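Local coordinates for protein putative hexulose 6 phosphate synthase (Salmonella typhimurium, PDB 3F4W) that is of unestablished function but belongs to the orotidine 5'-phosphate decarboxylase / HUMPS family of TIM-barrel proteins, at residues G85-I96 / R119-A128. Numbering follows the deposited sequence.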
ATOM      1  N   GLY A  85       1.284   0.620 -10.256  1.00 12.48           N
ATOM      2  CA  GLY A  85       2.051   0.674 -11.486  1.00 14.09           C
ATOM      3  C   GLY A  85       3.484   1.123 -11.256  1.00 16.41           C
ATOM      4  O   GLY A  85       4.369   0.830 -12.059  1.00 15.21           O
ATOM      5  N   VAL A  86       3.719   1.830 -10.152  1.00 14.74           N
ATOM      6  CA  VAL A  86       5.057   2.332  -9.855  1.00 14.45           C
ATOM      7  C   VAL A  86       5.961   1.266  -9.243  1.00 16.80           C
ATOM      8  O   VAL A  86       7.154   1.494  -9.069  1.00 16.79           O
ATOM      9  CB  VAL A  86       5.031   3.574  -8.929  1.00 16.66           C
ATOM     10  CG1 VAL A  86       4.450   4.772  -9.665  1.00 19.22           C
ATOM     11  CG2 VAL A  86       4.251   3.288  -7.661  1.00 13.60           C
ATOM     12  N   THR A  87       5.397   0.106  -8.919  1.00 14.63           N
ATOM     13  CA  THR A  87       6.194  -0.965  -8.328  1.00 15.56           C
ATOM     14  C   THR A  87       6.965  -1.749  -9.388  1.00 15.96           C
ATOM     15  O   THR A  87       6.779  -1.546 -10.587  1.00 15.34           O
ATOM     16  CB  THR A  87       5.345  -1.939  -7.486  1.00 16.81           C
ATOM     17  OG1 THR A  87       6.208  -2.690  -6.621  1.00 20.92           O
ATOM     18  CG2 THR A  87       4.567  -2.899  -8.377  1.00 16.95           C
ATOM     19  N   ASP A  88       7.829  -2.649  -8.935  1.00 18.30           N
ATOM     20  CA  ASP A  88       8.668  -3.429  -9.837  1.00 18.42           C
ATOM     21  C   ASP A  88       7.819  -4.383 -10.672  1.00 16.04           C
ATOM     22  O   ASP A  88       6.799  -4.895 -10.203  1.00 18.04           O
ATOM     23  CB  ASP A  88       9.715  -4.205  -9.030  1.00 17.12           C
ATOM     24  CG  ASP A  88      10.863  -4.711  -9.884  1.00 22.44           C
ATOM     25  OD1 ASP A  88      11.997  -4.204  -9.719  1.00 22.49           O
ATOM     26  OD2 ASP A  88      10.635  -5.611 -10.721  1.00 17.13           O
ATOM     27  N   VAL A  89       8.234  -4.619 -11.913  1.00 16.89           N
ATOM     28  CA  VAL A  89       7.513  -5.547 -12.780  1.00 18.46           C
ATOM     29  C   VAL A  89       7.424  -6.952 -12.184  1.00 14.94           C
ATOM     30  O   VAL A  89       6.452  -7.668 -12.426  1.00 16.83           O
ATOM     31  CB  VAL A  89       8.122  -5.615 -14.197  1.00 20.07           C
ATOM     32  CG1 VAL A  89       7.889  -4.319 -14.916  1.00 24.91           C
ATOM     33  CG2 VAL A  89       9.610  -5.919 -14.129  1.00 24.01           C
ATOM     34  N   LEU A  90       8.440  -7.340 -11.418  1.00 14.24           N
ATOM     35  CA  LEU A  90       8.441  -8.612 -10.693  1.00 15.29           C
ATOM     36  C   LEU A  90       7.196  -8.748  -9.825  1.00 15.26           C
ATOM     37  O   LEU A  90       6.548  -9.796  -9.798  1.00 16.11           O
ATOM     38  CB  LEU A  90       9.677  -8.698  -9.789  1.00 15.45           C
ATOM     39  CG  LEU A  90      10.964  -9.365 -10.283  1.00 22.97           C
ATOM     40  CD1 LEU A  90      10.999  -9.472 -11.785  1.00 20.95           C
ATOM     41  CD2 LEU A  90      12.193  -8.628  -9.743  1.00 18.76           C
ATOM     42  N   THR A  91       6.882  -7.682  -9.097  1.00 15.74           N
ATOM     43  CA  THR A  91       5.730  -7.669  -8.204  1.00 16.52           C
ATOM     44  C   THR A  91       4.420  -7.701  -8.988  1.00 15.13           C
ATOM     45  O   THR A  91       3.492  -8.424  -8.635  1.00 16.17           O
ATOM     46  CB  THR A  91       5.769  -6.437  -7.277  1.00 16.22           C
ATOM     47  OG1 THR A  91       6.909  -6.531  -6.417  1.00 13.97           O
ATOM     48  CG2 THR A  91       4.514  -6.352  -6.430  1.00 13.93           C
ATOM     49  N   ILE A  92       4.347  -6.921 -10.058  1.00 15.69           N
ATOM     50  CA  ILE A  92       3.150  -6.920 -10.884  1.00 16.91           C
ATOM     51  C   ILE A  92       2.906  -8.316 -11.440  1.00 16.26           C
ATOM     52  O   ILE A  92       1.780  -8.811 -11.429  1.00 14.75           O
ATOM     53  CB  ILE A  92       3.243  -5.883 -12.008  1.00 17.67           C
ATOM     54  CG1 ILE A  92       3.072  -4.481 -11.415  1.00 20.84           C
ATOM     55  CG2 ILE A  92       2.193  -6.156 -13.080  1.00 19.29           C
ATOM     56  CD1 ILE A  92       3.294  -3.364 -12.388  1.00 20.67           C
ATOM     57  N   GLN A  93       3.972  -8.961 -11.891  1.00 12.78           N
ATOM     58  CA  GLN A  93       3.865 -10.301 -12.455  1.00 15.48           C
ATOM     59  C   GLN A  93       3.474 -11.363 -11.418  1.00 15.83           C
ATOM     60  O   GLN A  93       2.774 -12.320 -11.745  1.00 14.44           O
ATOM     61  CB  GLN A  93       5.169 -10.680 -13.167  1.00 14.63           C
ATOM     62  CG  GLN A  93       5.456  -9.816 -14.385  1.00 17.36           C
ATOM     63  CD  GLN A  93       6.628 -10.317 -15.205  1.00 19.77           C
ATOM     64  OE1 GLN A  93       6.534 -10.447 -16.430  1.00 22.35           O
ATOM     65  NE2 GLN A  93       7.739 -10.600 -14.537  1.00 15.90           N
ATOM     66  N   SER A  94       3.931 -11.194 -10.178  1.00 16.53           N
ATOM     67  CA  SER A  94       3.578 -12.114  -9.096  1.00 16.47           C
ATOM     68  C   SER A  94       2.098 -12.006  -8.771  1.00 18.03           C
ATOM     69  O   SER A  94       1.424 -13.016  -8.568  1.00 16.22           O
ATOM     70  CB  SER A  94       4.385 -11.816  -7.830  1.00 19.36           C
ATOM     71  OG  SER A  94       5.723 -12.258  -7.964  1.00 29.52           O
ATOM     72  N   CYS A  95       1.601 -10.772  -8.713  1.00 15.27           N
ATOM     73  CA  CYS A  95       0.180 -10.534  -8.485  1.00 15.39           C
ATOM     74  C   CYS A  95      -0.652 -11.195  -9.576  1.00 15.01           C
ATOM     75  O   CYS A  95      -1.616 -11.902  -9.286  1.00 16.34           O
ATOM     76  CB  CYS A  95      -0.121  -9.034  -8.430  1.00 16.82           C
ATOM     77  SG  CYS A  95       0.633  -8.181  -7.028  1.00 18.68           S
ATOM     78  N   ILE A  96      -0.273 -10.964 -10.828  1.00 16.03           N
ATOM     79  CA  ILE A  96      -1.001 -11.522 -11.966  1.00 16.37           C
ATOM     80  C   ILE A  96      -0.979 -13.051 -11.964  1.00 19.44           C
ATOM     81  O   ILE A  96      -1.973 -13.696 -12.297  1.00 17.69           O
ATOM     82  CB  ILE A  96      -0.454 -10.994 -13.294  1.00 18.02           C
ATOM     83  CG1 ILE A  96      -0.708  -9.487 -13.401  1.00 18.65           C
ATOM     84  CG2 ILE A  96      -1.099 -11.722 -14.465  1.00 20.20           C
ATOM     85  CD1 ILE A  96      -0.083  -8.850 -14.627  1.00 19.90           C
ATOM     86  N   ARG A 119       5.457   3.596 -19.364  1.00 15.57           N
ATOM     87  CA  ARG A 119       5.078   2.622 -18.345  1.00 17.38           C
ATOM     88  C   ARG A 119       3.987   1.687 -18.865  1.00 16.62           C
ATOM     89  O   ARG A 119       4.016   0.477 -18.619  1.00 14.46           O
ATOM     90  CB  ARG A 119       4.617   3.340 -17.071  1.00 14.53           C
ATOM     91  CG  ARG A 119       4.606   2.466 -15.831  1.00 14.52           C
ATOM     92  CD  ARG A 119       5.995   1.918 -15.545  1.00 19.04           C
ATOM     93  NE  ARG A 119       5.995   1.038 -14.381  1.00 21.15           N
ATOM     94  CZ  ARG A 119       7.010   0.252 -14.039  1.00 22.18           C
ATOM     95  NH1 ARG A 119       8.113   0.228 -14.772  1.00 21.82           N
ATOM     96  NH2 ARG A 119       6.916  -0.520 -12.969  1.00 21.76           N
ATOM     97  N   VAL A 120       3.022   2.253 -19.583  1.00 11.91           N
ATOM     98  CA  VAL A 120       1.955   1.456 -20.179  1.00 13.79           C
ATOM     99  C   VAL A 120       2.510   0.430 -21.162  1.00 14.81           C
ATOM    100  O   VAL A 120       2.108  -0.732 -21.147  1.00 15.28           O
ATOM    101  CB  VAL A 120       0.909   2.340 -20.880  1.00 15.32           C
ATOM    102  CG1 VAL A 120      -0.088   1.480 -21.640  1.00 18.92           C
ATOM    103  CG2 VAL A 120       0.189   3.211 -19.860  1.00 15.22           C
ATOM    104  N   ARG A 121       3.445   0.851 -22.007  1.00 16.57           N
ATOM    105  CA  ARG A 121       4.039  -0.065 -22.977  1.00 19.10           C
ATOM    106  C   ARG A 121       4.716  -1.212 -22.246  1.00 19.99           C
ATOM    107  O   ARG A 121       4.562  -2.379 -22.604  1.00 20.20           O
ATOM    108  CB  ARG A 121       5.073   0.646 -23.855  1.00 21.90           C
ATOM    109  CG  ARG A 121       4.563   1.842 -24.636  1.00 23.36           C
ATOM    110  CD  ARG A 121       5.683   2.436 -25.499  1.00 24.41           C
ATOM    111  NE  ARG A 121       5.393   3.810 -25.898  1.00 29.21           N
ATOM    112  CZ  ARG A 121       6.050   4.874 -25.447  1.00 30.68           C
ATOM    113  NH1 ARG A 121       7.051   4.730 -24.590  1.00 28.84           N
ATOM    114  NH2 ARG A 121       5.712   6.084 -25.861  1.00 37.06           N
ATOM    115  N   LEU A 122       5.471  -0.862 -21.213  1.00 18.19           N
ATOM    116  CA  LEU A 122       6.226  -1.834 -20.443  1.00 21.38           C
ATOM    117  C   LEU A 122       5.299  -2.837 -19.761  1.00 18.21           C
ATOM    118  O   LEU A 122       5.543  -4.042 -19.792  1.00 19.51           O
ATOM    119  CB  LEU A 122       7.088  -1.109 -19.409  1.00 20.98           C
ATOM    120  CG  LEU A 122       8.198  -1.894 -18.716  1.00 26.18           C
ATOM    121  CD1 LEU A 122       9.195  -0.945 -18.065  1.00 32.42           C
ATOM    122  CD2 LEU A 122       7.602  -2.815 -17.690  1.00 29.11           C
ATOM    123  N   LEU A 123       4.234  -2.333 -19.147  1.00 14.69           N
ATOM    124  CA  LEU A 123       3.344  -3.178 -18.356  1.00 16.37           C
ATOM    125  C   LEU A 123       2.514  -4.116 -19.219  1.00 16.55           C
ATOM    126  O   LEU A 123       2.307  -5.280 -18.869  1.00 16.53           O
ATOM    127  CB  LEU A 123       2.435  -2.325 -17.474  1.00 16.69           C
ATOM    128  CG  LEU A 123       3.183  -1.473 -16.449  1.00 19.55           C
ATOM    129  CD1 LEU A 123       2.210  -0.636 -15.635  1.00 18.70           C
ATOM    130  CD2 LEU A 123       4.050  -2.349 -15.548  1.00 20.69           C
ATOM    131  N   GLU A 124       2.041  -3.612 -20.351  1.00 17.62           N
ATOM    132  CA  GLU A 124       1.253  -4.433 -21.258  1.00 14.88           C
ATOM    133  C   GLU A 124       2.076  -5.582 -21.825  1.00 18.94           C
ATOM    134  O   GLU A 124       1.600  -6.712 -21.912  1.00 18.11           O
ATOM    135  CB  GLU A 124       0.666  -3.589 -22.389  1.00 19.21           C
ATOM    136  CG  GLU A 124      -0.522  -2.747 -21.960  1.00 20.22           C
ATOM    137  CD  GLU A 124      -1.399  -2.346 -23.127  1.00 23.70           C
ATOM    138  OE1 GLU A 124      -2.423  -3.025 -23.366  1.00 23.21           O
ATOM    139  OE2 GLU A 124      -1.058  -1.361 -23.813  1.00 23.35           O
ATOM    140  N   GLU A 125       3.314  -5.297 -22.211  1.00 25.16           N
ATOM    141  CA  GLU A 125       4.165  -6.343 -22.758  1.00 31.26           C
ATOM    142  C   GLU A 125       4.602  -7.309 -21.658  1.00 28.21           C
ATOM    143  O   GLU A 125       5.070  -8.413 -21.935  1.00 30.27           O
ATOM    144  CB  GLU A 125       5.366  -5.749 -23.500  1.00 32.68           C
ATOM    145  CG  GLU A 125       6.351  -5.017 -22.617  1.00 40.25           C
ATOM    146  CD  GLU A 125       7.444  -4.322 -23.417  1.00 48.56           C
ATOM    147  OE1 GLU A 125       7.122  -3.718 -24.467  1.00 50.24           O
ATOM    148  OE2 GLU A 125       8.622  -4.378 -22.994  1.00 51.61           O
ATOM    149  N   ALA A 126       4.425  -6.893 -20.406  1.00 18.05           N
ATOM    150  CA  ALA A 126       4.741  -7.747 -19.263  1.00 17.58           C
ATOM    151  C   ALA A 126       3.547  -8.606 -18.848  1.00 18.66           C
ATOM    152  O   ALA A 126       3.683  -9.511 -18.023  1.00 18.96           O
ATOM    153  CB  ALA A 126       5.230  -6.910 -18.086  1.00 20.64           C
ATOM    154  N   GLY A 127       2.380  -8.318 -19.418  1.00 18.49           N
ATOM    155  CA  GLY A 127       1.204  -9.140 -19.195  1.00 19.27           C
ATOM    156  C   GLY A 127       0.018  -8.439 -18.554  1.00 18.31           C
ATOM    157  O   GLY A 127      -1.049  -9.036 -18.404  1.00 20.69           O
ATOM    158  N   ALA A 128       0.196  -7.180 -18.165  1.00 16.52           N
ATOM    159  CA  ALA A 128      -0.875  -6.444 -17.498  1.00 14.29           C
ATOM    160  C   ALA A 128      -2.070  -6.242 -18.423  1.00 19.58           C
ATOM    161  O   ALA A 128      -1.930  -5.772 -19.553  1.00 19.10           O
ATOM    162  CB  ALA A 128      -0.372  -5.113 -16.956  1.00 14.36           C
TER
HETATM  163  O   HOH W   1      10.037  -2.063 -12.985  1.00 15.51           O
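The carbonyl oxygen of Gly85 is gripped side-on by the Arg119 guanidinium, accepting from NE at 2.8 Å and from NH2 at 3.0 Å. The oxygen lies close to the guanidinium plane, while the two nitrogens reach it from opposite faces of the carbonyl plane. Arg119 gets there by a bend at its second torsion (chi2 59°), which carries the chain across to the loop ahead of helix 89-102. The two bonds to a single atom fix the rotation of the guanidinium, and Leu123 CD2 lies over one of its faces, offset toward the rim. NH2 also comes close to Thr87 O, at a poor angle for bonding. Farther along the helices the contact is mainly apolar. Ile92 and Leu123 cross at about a right angle, with CD1 of Ile92 a tight 3.4 Å from CD2 of Leu123. Ile96 CD1 reaches Ala128 CA at 3.8 Å, within the Schellman motif at Gly127, where Ala128 N bonds back to Leu123 O. On the barrel side, Ile96 and Leu123 also touch strand 105-109. Segments 89-96 and 119-126, crossing at -42°, belong to the helices of consecutive beta-alpha units, following strands 80-84 and 105-109 of the eight-stranded parallel TIM barrel.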